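Local coordinates for extracellular solute-binding protein, family 3 (Methylophaga aminisulfidivorans MP, PDB 5SV6) that is of unknown function but has a periplasmic binding protein-like architecture and is probably connected with methanol dehydrogenase, at residues 127-132 / 232-237; 213-218 / 249-254; 78-83 / 262-267. All blocks are in the same frame, centred on the assembly; numbering follows the deposited sequence.

Contacts 1 and 2 are neighbours in one mixed sheet, whereas contact 3 lies in a distant part of the fold. The centres of contacts 1 and 2 are about 9 Å apart, and their segments alternate along the chain; strand 118-133 of contact 1 is flanked by strands 211-215 and 247-257 of contact 2. Contact 3 encloses both in sequence, pairing residues 78-83 with 262-267, yet its centre lies about 34 Å from that of contact 1 and about 25 Å from that of contact 2. Strand 247-257 pairs with both 118-133 and 106-111, then leads on to helix 262-274 of contact 3. Solute-binding proteins of this family typically have two lobes, and MxaJ is probably built likewise.

Contact 1: 127-132 / 232-237; sequences GYAFIY and MVVSEE
Ala129 and Met232, a selenomethionine in the crystal, form the apolar centre of this antiparallel strand pair, with CB of Ala129 lying 3.6 Å from CG of Met232. Ile131 runs alongside Met232 and points the same way, its CG1 3.8 Å from that same CG, while Val223 of helix 216-224 touches both side chains. Phe130 and Val233 project from the other face of the sheet. There CG2 of Val233 meets the phenol of Tyr132, 3.3 Å from its OH; a chi1 of 53° puts CG of Tyr132 between the backbone N and the carbonyl carbon, from where the ring reaches the valine.

Between the strands themselves, the backbone supplies the bonds. Val233 N reaches Phe130 O at 2.8 Å, and the return bond from Phe130 N to Val233 O is more bent, at 143°. Just past the end of strand 230-234, Ser235 N continues the pattern with an almost straight bond of 2.9 Å to Tyr128 O. At this polar edge Ser235 OG lies 3.3 Å from CE2 of Phe130. An alanine in place of Phe130 would probably open a gap beside Ser235 OG and take away one of the rings packed against Trp143 and His213. The buried serine hydroxyl is thus satisfied by His213 NE2, with its flank against a phenyl ring, while backbone bonds and apolar side chains hold the strands together.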
loop_
_atom_site.group_PDB
_atom_site.type_symbol
_atom_site.label_atom_id
_atom_site.label_comp_id
_atom_site.label_asym_id
_atom_site.label_seq_id
_atom_site.Cartn_x
_atom_site.Cartn_y
_atom_site.Cartn_z
ATOM N N GLY A 127 -1.304 -3.640 -7.497
ATOM C CA GLY A 127 -2.313 -4.533 -6.963
ATOM C C GLY A 127 -1.856 -5.301 -5.746
ATOM O O GLY A 127 -0.668 -5.321 -5.418
ATOM N N TYR A 128 -2.822 -5.910 -5.064
ATOM C CA TYR A 128 -2.551 -6.880 -4.015
ATOM C C TYR A 128 -1.930 -8.087 -4.698
ATOM O O TYR A 128 -2.224 -8.355 -5.855
ATOM C CB TYR A 128 -3.856 -7.253 -3.287
ATOM C CG TYR A 128 -4.271 -6.164 -2.335
ATOM C CD1 TYR A 128 -4.927 -5.031 -2.792
ATOM C CD2 TYR A 128 -3.956 -6.242 -0.983
ATOM C CE1 TYR A 128 -5.264 -4.007 -1.931
ATOM C CE2 TYR A 128 -4.294 -5.230 -0.115
ATOM C CZ TYR A 128 -4.944 -4.113 -0.594
ATOM O OH TYR A 128 -5.281 -3.096 0.272
ATOM N N ALA A 129 -1.057 -8.796 -3.987
ATOM C CA ALA A 129 -0.311 -9.905 -4.583
ATOM C C ALA A 129 -0.141 -11.075 -3.623
ATOM O O ALA A 129 0.032 -10.876 -2.422
ATOM C CB ALA A 129 1.069 -9.429 -5.064
ATOM N N PHE A 130 -0.182 -12.289 -4.171
ATOM C CA PHE A 130 0.167 -13.502 -3.437
ATOM C C PHE A 130 1.672 -13.611 -3.319
ATOM O O PHE A 130 2.394 -13.441 -4.301
ATOM C CB PHE A 130 -0.369 -14.734 -4.161
ATOM C CG PHE A 130 -1.854 -14.738 -4.299
ATOM C CD1 PHE A 130 -2.657 -15.169 -3.249
ATOM C CD2 PHE A 130 -2.454 -14.290 -5.467
ATOM C CE1 PHE A 130 -4.031 -15.151 -3.361
ATOM C CE2 PHE A 130 -3.827 -14.280 -5.593
ATOM C CZ PHE A 130 -4.617 -14.717 -4.543
ATOM N N ILE A 131 2.142 -13.883 -2.109
ATOM C CA ILE A 131 3.564 -13.970 -1.843
ATOM C C ILE A 131 3.851 -15.294 -1.140
ATOM O O ILE A 131 3.343 -15.537 -0.048
ATOM C CB ILE A 131 4.022 -12.780 -0.981
ATOM C CG1 ILE A 131 3.888 -11.477 -1.785
ATOM C CG2 ILE A 131 5.460 -12.987 -0.499
ATOM C CD1 ILE A 131 3.933 -10.194 -0.947
ATOM N N TYR A 132 4.659 -16.145 -1.770
ATOM C CA TYR A 132 4.902 -17.495 -1.277
ATOM C C TYR A 132 6.291 -17.996 -1.692
ATOM O O TYR A 132 6.928 -17.393 -2.558
ATOM C CB TYR A 132 3.789 -18.445 -1.762
ATOM C CG TYR A 132 3.550 -18.446 -3.251
ATOM C CD1 TYR A 132 2.688 -17.534 -3.832
ATOM C CD2 TYR A 132 4.168 -19.381 -4.075
ATOM C CE1 TYR A 132 2.461 -17.531 -5.203
ATOM C CE2 TYR A 132 3.951 -19.391 -5.441
ATOM C CZ TYR A 132 3.095 -18.467 -5.999
ATOM O OH TYR A 132 2.868 -18.475 -7.359
HETATM N N MSE A 232 6.115 -13.297 -6.086
HETATM C CA MSE A 232 5.068 -12.310 -5.854
HETATM C C MSE A 232 4.169 -12.233 -7.091
HETATM O O MSE A 232 4.565 -11.714 -8.137
HETATM C CB MSE A 232 5.673 -10.939 -5.524
HETATM C CG MSE A 232 4.623 -9.889 -5.145
HETATM SE SE MSE A 232 5.383 -8.185 -4.526
HETATM C CE MSE A 232 6.472 -7.774 -6.080
ATOM N N VAL A 233 2.967 -12.779 -6.975
ATOM C CA VAL A 233 2.057 -12.874 -8.101
ATOM C C VAL A 233 0.912 -11.895 -7.907
ATOM O O VAL A 233 0.120 -12.048 -6.979
ATOM C CB VAL A 233 1.493 -14.309 -8.232
ATOM C CG1 VAL A 233 0.499 -14.394 -9.383
ATOM C CG2 VAL A 233 2.633 -15.312 -8.423
ATOM N N VAL A 234 0.835 -10.885 -8.769
ATOM C CA VAL A 234 -0.192 -9.855 -8.640
ATOM C C VAL A 234 -1.581 -10.392 -8.983
ATOM O O VAL A 234 -1.757 -11.078 -10.000
ATOM C CB VAL A 234 0.117 -8.640 -9.541
ATOM C CG1 VAL A 234 -0.956 -7.596 -9.385
ATOM C CG2 VAL A 234 1.497 -8.058 -9.207
ATOM N N SER A 235 -2.565 -10.086 -8.138
ATOM C CA SER A 235 -3.931 -10.571 -8.354
ATOM C C SER A 235 -4.553 -10.001 -9.622
ATOM O O SER A 235 -4.093 -8.990 -10.148
ATOM C CB SER A 235 -4.840 -10.212 -7.176
ATOM O OG SER A 235 -4.778 -11.188 -6.159
ATOM N N GLU A 236 -5.603 -10.666 -10.097
ATOM C CA GLU A 236 -6.417 -10.163 -11.196
ATOM C C GLU A 236 -7.121 -8.880 -10.743
ATOM O O GLU A 236 -7.360 -8.694 -9.546
ATOM C CB GLU A 236 -7.426 -11.238 -11.644
ATOM C CG GLU A 236 -6.766 -12.400 -12.406
ATOM C CD GLU A 236 -7.634 -13.662 -12.497
ATOM O OE1 GLU A 236 -8.814 -13.632 -12.088
ATOM O OE2 GLU A 236 -7.119 -14.696 -12.973
ATOM N N GLU A 237 -7.453 -8.002 -11.687
ATOM C CA GLU A 237 -8.058 -6.703 -11.340
ATOM C C GLU A 237 -9.326 -6.840 -10.503
ATOM O O GLU A 237 -9.495 -6.154 -9.489
ATOM C CB GLU A 237 -8.343 -5.862 -12.594
ATOM C CG GLU A 237 -8.923 -4.473 -12.281
ATOM C CD GLU A 237 -8.822 -3.501 -13.445
ATOM O OE1 GLU A 237 -8.822 -3.952 -14.608
ATOM O OE2 GLU A 237 -8.733 -2.279 -13.195
#

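Contact 2: 213-218 / 249-254; sequences HIWAPE and QQFEQS
Trp215 reaches segment 249-254 with the far edge of its indole. CH2 lies 3.9 Å from CB of Phe251 and 3.7 Å from the carbonyl O of that residue, which sits at the ring edge in its plane, while CZ3 comes 4.0 Å from CD2 of the phenyl ring. Next to CH2 on the six-membered ring, on the side nearer NE1, CZ2 is 3.8 Å from CD of Gln253; the two side chains run antiparallel alongside each other, amide and indole planes 60° apart. The indole swings across because its CG stands opposite the backbone N (chi1 174°), and CD of Pro217, two residues on, rests over one face, 3.4 Å above the plane and offset toward the rim.

His213 makes the other meeting point. Its CE1 lies 3.2 Å from OE1 of Gln249, the oxygen near the imidazole plane at the ring edge, and the ring and amide planes are 39° apart.

No hydrogen bond joins the two segments directly. In the mixed sheet of this solute-binding-protein-like fold, strand 118-133 runs between strands 211-215 and 247-257, antiparallel to both, so that side chains must span it: the nearest CA atoms, those of Trp215 and Gln249, are 8.6 Å apart.

A second shell fixes the polar groups. Ser162 OG bonds ND1 of His213, and Ser235 OG bonds NE2, which settles the turn of the imidazole. The Gln249 amide is held at both ends, OE1 by Trp143 NE1 and NE2 by Val247 O, whereas Gln253 NE2 bonds OD1 of Asp111.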
loop_
_atom_site.group_PDB
_atom_site.type_symbol
_atom_site.label_atom_id
_atom_site.label_comp_id
_atom_site.label_asym_id
_atom_site.label_seq_id
_atom_site.Cartn_x
_atom_site.Cartn_y
_atom_site.Cartn_z
ATOM N N HIS A 213 -0.977 -12.243 1.314
ATOM C CA HIS A 213 -1.641 -11.515 0.243
ATOM C C HIS A 213 -1.626 -10.070 0.696
ATOM O O HIS A 213 -2.316 -9.706 1.654
ATOM C CB HIS A 213 -3.061 -12.037 0.014
ATOM C CG HIS A 213 -3.728 -11.465 -1.197
ATOM N ND1 HIS A 213 -4.692 -10.483 -1.123
ATOM C CD2 HIS A 213 -3.574 -11.741 -2.514
ATOM C CE1 HIS A 213 -5.113 -10.187 -2.341
ATOM N NE2 HIS A 213 -4.443 -10.929 -3.205
ATOM N N ILE A 214 -0.804 -9.266 0.026
ATOM C CA ILE A 214 -0.397 -7.951 0.521
ATOM C C ILE A 214 -0.418 -6.966 -0.630
ATOM O O ILE A 214 -0.090 -7.330 -1.756
ATOM C CB ILE A 214 1.079 -7.978 1.045
ATOM C CG1 ILE A 214 1.289 -9.100 2.051
ATOM C CG2 ILE A 214 1.490 -6.640 1.668
ATOM C CD1 ILE A 214 0.365 -8.973 3.236
ATOM N N TRP A 215 -0.788 -5.720 -0.345
ATOM C CA TRP A 215 -0.672 -4.632 -1.314
ATOM C C TRP A 215 0.788 -4.548 -1.770
ATOM O O TRP A 215 1.684 -4.332 -0.962
ATOM C CB TRP A 215 -1.130 -3.312 -0.664
ATOM C CG TRP A 215 -0.959 -2.058 -1.475
ATOM C CD1 TRP A 215 -0.220 -0.956 -1.132
ATOM C CD2 TRP A 215 -1.577 -1.747 -2.731
ATOM N NE1 TRP A 215 -0.339 0.014 -2.096
ATOM C CE2 TRP A 215 -1.154 -0.449 -3.095
ATOM C CE3 TRP A 215 -2.437 -2.439 -3.587
ATOM C CZ2 TRP A 215 -1.552 0.160 -4.285
ATOM C CZ3 TRP A 215 -2.838 -1.829 -4.761
ATOM C CH2 TRP A 215 -2.398 -0.541 -5.100
ATOM N N ALA A 216 1.024 -4.735 -3.064
ATOM C CA ALA A 216 2.394 -4.925 -3.555
ATOM C C ALA A 216 3.389 -3.792 -3.235
ATOM O O ALA A 216 4.523 -4.070 -2.864
ATOM C CB ALA A 216 2.409 -5.291 -5.048
ATOM N N PRO A 217 2.973 -2.520 -3.360
ATOM C CA PRO A 217 3.934 -1.471 -2.986
ATOM C C PRO A 217 4.447 -1.559 -1.536
ATOM O O PRO A 217 5.580 -1.143 -1.271
ATOM C CB PRO A 217 3.136 -0.179 -3.218
ATOM C CG PRO A 217 2.225 -0.535 -4.350
ATOM C CD PRO A 217 1.797 -1.958 -4.053
ATOM N N GLU A 218 3.633 -2.098 -0.632
ATOM C CA GLU A 218 4.014 -2.287 0.775
ATOM C C GLU A 218 5.028 -3.404 0.962
ATOM O O GLU A 218 5.805 -3.393 1.913
ATOM C CB GLU A 218 2.788 -2.680 1.596
ATOM C CG GLU A 218 2.242 -1.605 2.440
ATOM C CD GLU A 218 0.821 -1.885 2.868
ATOM O OE1 GLU A 218 0.487 -3.068 3.142
ATOM O OE2 GLU A 218 0.038 -0.918 2.904
ATOM N N GLN A 249 -8.868 -5.813 -6.876
ATOM C CA GLN A 249 -7.570 -6.105 -6.255
ATOM C C GLN A 249 -6.476 -5.173 -6.764
ATOM O O GLN A 249 -5.353 -5.201 -6.256
ATOM C CB GLN A 249 -7.144 -7.539 -6.566
ATOM C CG GLN A 249 -8.248 -8.559 -6.436
ATOM C CD GLN A 249 -8.453 -9.012 -5.017
ATOM O OE1 GLN A 249 -7.515 -9.457 -4.360
ATOM N NE2 GLN A 249 -9.693 -8.914 -4.533
ATOM N N GLN A 250 -6.800 -4.379 -7.782
ATOM C CA GLN A 250 -5.844 -3.455 -8.397
ATOM C C GLN A 250 -6.373 -2.028 -8.298
ATOM O O GLN A 250 -7.543 -1.785 -8.564
ATOM C CB GLN A 250 -5.608 -3.818 -9.869
ATOM C CG GLN A 250 -4.920 -5.154 -10.085
ATOM C CD GLN A 250 -4.723 -5.487 -11.560
ATOM O OE1 GLN A 250 -4.818 -4.616 -12.428
ATOM N NE2 GLN A 250 -4.413 -6.744 -11.842
ATOM N N PHE A 251 -5.510 -1.087 -7.919
ATOM C CA PHE A 251 -5.955 0.282 -7.636
ATOM C C PHE A 251 -5.020 1.340 -8.221
ATOM O O PHE A 251 -3.798 1.262 -8.050
ATOM C CB PHE A 251 -6.069 0.500 -6.120
ATOM C CG PHE A 251 -7.108 -0.374 -5.461
ATOM C CD1 PHE A 251 -8.388 0.116 -5.217
ATOM C CD2 PHE A 251 -6.814 -1.684 -5.113
ATOM C CE1 PHE A 251 -9.357 -0.692 -4.639
ATOM C CE2 PHE A 251 -7.780 -2.503 -4.528
ATOM C CZ PHE A 251 -9.053 -2.003 -4.289
ATOM N N GLU A 252 -5.603 2.335 -8.886
ATOM C CA GLU A 252 -4.844 3.489 -9.352
ATOM C C GLU A 252 -4.532 4.385 -8.157
ATOM O O GLU A 252 -5.387 4.604 -7.294
ATOM C CB GLU A 252 -5.623 4.274 -10.414
ATOM C CG GLU A 252 -5.760 3.536 -11.744
ATOM C CD GLU A 252 -6.593 4.310 -12.753
ATOM O OE1 GLU A 252 -7.342 5.224 -12.347
ATOM O OE2 GLU A 252 -6.480 4.021 -13.957
ATOM N N GLN A 253 -3.311 4.902 -8.106
ATOM C CA GLN A 253 -2.904 5.768 -6.999
ATOM C C GLN A 253 -2.685 7.216 -7.444
ATOM O O GLN A 253 -2.095 7.463 -8.494
ATOM C CB GLN A 253 -1.637 5.218 -6.343
ATOM C CG GLN A 253 -1.811 3.800 -5.805
ATOM C CD GLN A 253 -2.815 3.743 -4.673
ATOM O OE1 GLN A 253 -2.579 4.298 -3.602
ATOM N NE2 GLN A 253 -3.957 3.097 -4.917
ATOM N N SER A 254 -3.135 8.163 -6.626
ATOM C CA SER A 254 -3.048 9.588 -6.954
ATOM C C SER A 254 -2.525 10.419 -5.792
ATOM O O SER A 254 -2.570 9.990 -4.641
ATOM C CB SER A 254 -4.429 10.136 -7.318
ATOM O OG SER A 254 -4.981 9.496 -8.456
#

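Contact 3: 78-83 / 262-267; sequences MDRELE and QELLKE
Arg80 presents its guanidinium to helix 262-274 in two ways. Over one face lies CD1 of Leu264, 4.0 Å above the plane and toward the rim; at the edge comes the carboxylate of Glu267. The salt bridge is long, NH2 of Arg80 to OE1 of Glu267 at 3.3 Å, with an N-H...O angle of 158°. The two flat groups are turned 60° from each other: OE1 lies close to the guanidinium plane, but the arginine nitrogen approaches it from above the carboxylate plane, unlike a coplanar, two-bonded pairing. The Arg80 chain is extended from CG to NE, which carries its charge across to the helix, and NH1 is bound by Thr46 O.

Met78, modelled as selenomethionine, packs beside the ion pair. Its CE touches CB of Glu267 at 3.6 Å, lies equally far from Glu267 OE1, and approaches CD1 of Leu264 at 4.0 Å. The bend at chi3 (74°) turns this methyl group onto Glu267 and Leu264, and the side chain stands nearly perpendicular to that of Glu267.

The first segment belongs to a beta-alpha-beta unit, in which parallel strands 47-52 and 82-87 are joined through helix 66-77. Asp79, with positive phi, ends that helix in a Schellman motif, and the chain then turns through Arg80 into strand 82-87. Helix 262-274 packs against this corner. Met78 also touches Ile268 and Ala271 of helix 262-274, and Leu47 of strand 47-52.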
loop_
_atom_site.group_PDB
_atom_site.type_symbol
_atom_site.label_atom_id
_atom_site.label_comp_id
_atom_site.label_asym_id
_atom_site.label_seq_id
_atom_site.Cartn_x
_atom_site.Cartn_y
_atom_site.Cartn_z
HETATM N N MSE A 78 7.936 21.343 -9.435
HETATM C CA MSE A 78 7.074 22.502 -9.284
HETATM C C MSE A 78 7.859 23.742 -8.885
HETATM O O MSE A 78 7.273 24.802 -8.664
HETATM C CB MSE A 78 5.995 22.226 -8.224
HETATM C CG MSE A 78 5.098 21.060 -8.565
HETATM SE SE MSE A 78 3.908 20.601 -7.088
HETATM C CE MSE A 78 2.683 22.116 -7.275
ATOM N N ASP A 79 9.178 23.602 -8.784
ATOM C CA ASP A 79 10.039 24.684 -8.297
ATOM C C ASP A 79 9.635 25.194 -6.913
ATOM O O ASP A 79 9.632 26.402 -6.651
ATOM C CB ASP A 79 10.083 25.832 -9.305
ATOM C CG ASP A 79 10.706 25.415 -10.624
ATOM O OD1 ASP A 79 11.786 24.788 -10.603
ATOM O OD2 ASP A 79 10.107 25.697 -11.682
ATOM N N ARG A 80 9.306 24.276 -6.017
ATOM C CA ARG A 80 8.970 24.666 -4.656
ATOM C C ARG A 80 9.930 24.052 -3.648
ATOM O O ARG A 80 10.531 23.008 -3.900
ATOM C CB ARG A 80 7.544 24.239 -4.322
ATOM C CG ARG A 80 6.475 24.941 -5.138
ATOM C CD ARG A 80 5.135 24.334 -4.813
ATOM N NE ARG A 80 4.021 25.003 -5.469
ATOM C CZ ARG A 80 2.979 25.503 -4.821
ATOM N NH1 ARG A 80 2.919 25.423 -3.496
ATOM N NH2 ARG A 80 2.002 26.083 -5.493
ATOM N N GLU A 81 10.060 24.696 -2.497
ATOM C CA GLU A 81 10.811 24.105 -1.407
ATOM C C GLU A 81 9.935 23.089 -0.680
ATOM O O GLU A 81 8.826 23.406 -0.258
ATOM C CB GLU A 81 11.293 25.170 -0.429
ATOM C CG GLU A 81 11.856 24.571 0.842
ATOM C CD GLU A 81 12.614 25.576 1.674
ATOM O OE1 GLU A 81 12.209 26.758 1.690
ATOM O OE2 GLU A 81 13.623 25.173 2.299
ATOM N N LEU A 82 10.442 21.870 -0.540
ATOM C CA LEU A 82 9.705 20.806 0.121
ATOM C C LEU A 82 9.707 20.975 1.636
ATOM O O LEU A 82 10.758 21.140 2.263
ATOM C CB LEU A 82 10.275 19.444 -0.288
ATOM C CG LEU A 82 9.784 18.199 0.443
ATOM C CD1 LEU A 82 8.270 18.025 0.323
ATOM C CD2 LEU A 82 10.521 16.980 -0.077
ATOM N N GLU A 83 8.512 20.974 2.214
ATOM C CA GLU A 83 8.350 21.028 3.657
ATOM C C GLU A 83 7.480 19.844 4.085
ATOM O O GLU A 83 6.292 19.795 3.767
ATOM C CB GLU A 83 7.676 22.353 4.056
ATOM C CG GLU A 83 7.333 22.484 5.529
ATOM C CD GLU A 83 6.652 23.806 5.863
ATOM O OE1 GLU A 83 6.760 24.764 5.065
ATOM O OE2 GLU A 83 5.993 23.881 6.922
ATOM N N GLN A 262 -8.110 23.594 -6.155
ATOM C CA GLN A 262 -8.085 23.219 -7.553
ATOM C C GLN A 262 -6.872 23.774 -8.302
ATOM O O GLN A 262 -6.362 23.125 -9.218
ATOM C CB GLN A 262 -9.407 23.620 -8.229
ATOM C CG GLN A 262 -10.600 22.772 -7.754
ATOM C CD GLN A 262 -10.524 21.329 -8.247
ATOM O OE1 GLN A 262 -10.213 21.078 -9.415
ATOM N NE2 GLN A 262 -10.794 20.376 -7.356
ATOM N N GLU A 263 -6.399 24.957 -7.929
ATOM C CA GLU A 263 -5.260 25.517 -8.655
ATOM C C GLU A 263 -4.003 24.699 -8.364
ATOM O O GLU A 263 -3.234 24.388 -9.270
ATOM C CB GLU A 263 -5.048 26.999 -8.323
ATOM C CG GLU A 263 -6.066 27.926 -8.968
ATOM C CD GLU A 263 -5.999 27.922 -10.491
ATOM O OE1 GLU A 263 -4.883 27.870 -11.050
ATOM O OE2 GLU A 263 -7.070 27.980 -11.129
ATOM N N LEU A 264 -3.814 24.355 -7.094
ATOM C CA LEU A 264 -2.739 23.463 -6.681
ATOM C C LEU A 264 -2.815 22.128 -7.425
ATOM O O LEU A 264 -1.804 21.620 -7.897
ATOM C CB LEU A 264 -2.806 23.216 -5.174
ATOM C CG LEU A 264 -1.794 22.238 -4.569
ATOM C CD1 LEU A 264 -0.386 22.753 -4.807
ATOM C CD2 LEU A 264 -2.046 22.067 -3.082
ATOM N N LEU A 265 -4.015 21.562 -7.512
ATOM C CA LEU A 265 -4.230 20.310 -8.236
ATOM C C LEU A 265 -3.772 20.389 -9.695
ATOM O O LEU A 265 -3.173 19.447 -10.221
ATOM C CB LEU A 265 -5.702 19.904 -8.183
ATOM C CG LEU A 265 -6.081 18.587 -8.876
ATOM C CD1 LEU A 265 -5.469 17.411 -8.163
ATOM C CD2 LEU A 265 -7.598 18.414 -8.965
ATOM N N LYS A 266 -4.068 21.504 -10.358
ATOM C CA LYS A 266 -3.621 21.684 -11.734
ATOM C C LYS A 266 -2.085 21.705 -11.844
ATOM O O LYS A 266 -1.523 21.102 -12.753
ATOM C CB LYS A 266 -4.267 22.933 -12.377
ATOM C CG LYS A 266 -5.773 22.770 -12.579
ATOM C CD LYS A 266 -6.387 23.876 -13.441
ATOM C CE LYS A 266 -6.145 25.253 -12.847
ATOM N NZ LYS A 266 -6.756 26.356 -13.677
ATOM N N GLU A 267 -1.410 22.382 -10.918
ATOM C CA GLU A 267 0.055 22.417 -10.932
ATOM C C GLU A 267 0.640 21.025 -10.685
ATOM O O GLU A 267 1.656 20.641 -11.265
ATOM C CB GLU A 267 0.595 23.395 -9.880
ATOM C CG GLU A 267 0.381 24.864 -10.216
ATOM C CD GLU A 267 1.126 25.799 -9.272
ATOM O OE1 GLU A 267 2.179 25.402 -8.715
ATOM O OE2 GLU A 267 0.652 26.938 -9.088
#